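Local coordinates for 2-dehydropantoate 2-reductase (Geobacter metallireducens, PDB 3HN2), which probably catalyses the NADPH-dependent reduction of ketopantoate to pantoate, the second step from 3-methyl-2-oxobutanoate on the way to pantothenate, at residues A[76-81]-A[260-265]. Numbering follows the deposited sequence.
Sequences GLKTFA and EIDREE
Lys78 NZ makes a long salt bridge of 3.7 Å with Asp262 OD2 and a weak, long ion pair with Glu270. The two side chains approach from opposite directions, with Lys78 CA and Asp262 CA 11.0 Å apart. Nearly all of the 49 Å² buried between the segments comes from this one polar approach, which includes no hydrogen bond. Asp262 is buried, and its CG, set anti to the carbonyl carbon (chi1 -69°), continues a CB that already points at the lysine. Its carboxylate is shared, because OD1 makes a salt bridge with Arg267 while OD2 faces the lysine; the arginine, its stronger partner, probably helps fix the rotation of the group. At the base of the lysine, CB rests over one face of the Phe80 ring, offset toward the rim, and Ala81 N bonds back to Lys78 O at 3.0 Å, closing a turn. Thr79 OG1, hydrogen-bonded to Glu270, adds a second link between the domains. The lysine side chain lies near the glycine-rich Rossmann-type turn (Gly9, Gly11, Gly14), and so probably near where NADPH binds. The contact spans the interdomain cleft, from the loop between strand 72-75 and helix 85-89 to helix 258-264 of the helical C-terminal domain.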
# COMPACT_ATOMS: atom_id res chain seq x y z
N GLY A 76 -14.87 7.47 -18.86
CA GLY A 76 -14.08 7.90 -17.71
C GLY A 76 -14.58 9.22 -17.15
O GLY A 76 -13.84 9.92 -16.46
N LEU A 77 -15.84 9.54 -17.47
CA LEU A 77 -16.50 10.77 -17.02
C LEU A 77 -16.61 10.85 -15.50
O LEU A 77 -16.73 9.84 -14.82
CB LEU A 77 -17.92 10.85 -17.58
CG LEU A 77 -18.23 11.37 -18.98
CD1 LEU A 77 -19.66 11.00 -19.35
CD2 LEU A 77 -18.02 12.88 -19.09
N LYS A 78 -16.57 12.07 -14.98
CA LYS A 78 -16.94 12.31 -13.60
C LYS A 78 -18.45 12.17 -13.51
O LYS A 78 -19.18 12.62 -14.40
CB LYS A 78 -16.46 13.68 -13.13
CG LYS A 78 -15.23 13.63 -12.23
CD LYS A 78 -13.97 13.20 -12.98
CE LYS A 78 -13.06 12.36 -12.09
NZ LYS A 78 -12.62 13.08 -10.85
N THR A 79 -18.92 11.53 -12.43
CA THR A 79 -20.30 11.04 -12.34
C THR A 79 -21.38 12.11 -12.19
O THR A 79 -22.57 11.81 -12.30
CB THR A 79 -20.45 10.00 -11.22
OG1 THR A 79 -19.87 10.50 -10.00
CG2 THR A 79 -19.76 8.70 -11.60
N PHE A 80 -20.98 13.36 -11.95
CA PHE A 80 -21.93 14.47 -11.95
C PHE A 80 -22.31 14.94 -13.37
O PHE A 80 -23.25 15.71 -13.55
CB PHE A 80 -21.45 15.64 -11.08
CG PHE A 80 -19.99 15.97 -11.23
CD1 PHE A 80 -19.08 15.56 -10.26
CD2 PHE A 80 -19.53 16.72 -12.32
CE1 PHE A 80 -17.72 15.87 -10.38
CE2 PHE A 80 -18.18 17.03 -12.45
CZ PHE A 80 -17.28 16.62 -11.47
N ALA A 81 -21.57 14.45 -14.36
CA ALA A 81 -21.86 14.69 -15.77
C ALA A 81 -22.65 13.54 -16.40
O ALA A 81 -22.73 13.44 -17.62
CB ALA A 81 -20.57 14.93 -16.54
N GLU A 260 -10.46 14.77 -2.31
CA GLU A 260 -9.73 15.82 -1.60
C GLU A 260 -9.06 16.78 -2.59
O GLU A 260 -9.09 18.00 -2.40
CB GLU A 260 -8.70 15.21 -0.65
CG GLU A 260 -7.89 16.24 0.15
CD GLU A 260 -6.90 15.63 1.13
OE1 GLU A 260 -6.74 14.39 1.15
OE2 GLU A 260 -6.28 16.40 1.89
N ILE A 261 -8.48 16.22 -3.65
CA ILE A 261 -7.85 16.99 -4.72
C ILE A 261 -8.87 17.89 -5.42
O ILE A 261 -8.61 19.06 -5.66
CB ILE A 261 -7.13 16.05 -5.76
CG1 ILE A 261 -6.04 15.20 -5.08
CG2 ILE A 261 -6.55 16.85 -6.94
CD1 ILE A 261 -4.93 15.98 -4.38
N ASP A 262 -10.05 17.32 -5.69
CA ASP A 262 -11.16 18.07 -6.28
C ASP A 262 -11.65 19.21 -5.38
O ASP A 262 -12.03 20.28 -5.86
CB ASP A 262 -12.32 17.12 -6.61
CG ASP A 262 -12.00 16.17 -7.75
OD1 ASP A 262 -11.34 16.59 -8.73
OD2 ASP A 262 -12.42 14.99 -7.68
N ARG A 263 -11.64 18.96 -4.07
CA ARG A 263 -11.98 19.97 -3.05
C ARG A 263 -10.96 21.12 -3.05
O ARG A 263 -11.34 22.29 -3.01
CB ARG A 263 -12.06 19.30 -1.67
CG ARG A 263 -12.20 20.24 -0.48
CD ARG A 263 -13.62 20.25 0.04
NE ARG A 263 -13.66 20.17 1.50
CZ ARG A 263 -14.09 21.13 2.31
NH1 ARG A 263 -14.53 22.28 1.82
NH2 ARG A 263 -14.08 20.94 3.62
N GLU A 264 -9.67 20.77 -3.12
CA GLU A 264 -8.57 21.74 -3.19
C GLU A 264 -8.63 22.64 -4.43
O GLU A 264 -8.37 23.85 -4.34
CB GLU A 264 -7.22 21.03 -3.15
CG GLU A 264 -6.66 20.81 -1.76
CD GLU A 264 -5.30 20.14 -1.79
OE1 GLU A 264 -4.41 20.64 -2.51
OE2 GLU A 264 -5.12 19.12 -1.10
N GLU A 265 -8.97 22.05 -5.58
CA GLU A 265 -9.12 22.78 -6.84
C GLU A 265 -10.49 23.46 -6.96
O GLU A 265 -10.73 24.23 -7.89
CB GLU A 265 -8.89 21.86 -8.04
CG GLU A 265 -7.45 21.38 -8.22
CD GLU A 265 -7.30 20.29 -9.27
OE1 GLU A 265 -8.28 19.55 -9.53
OE2 GLU A 265 -6.19 20.17 -9.85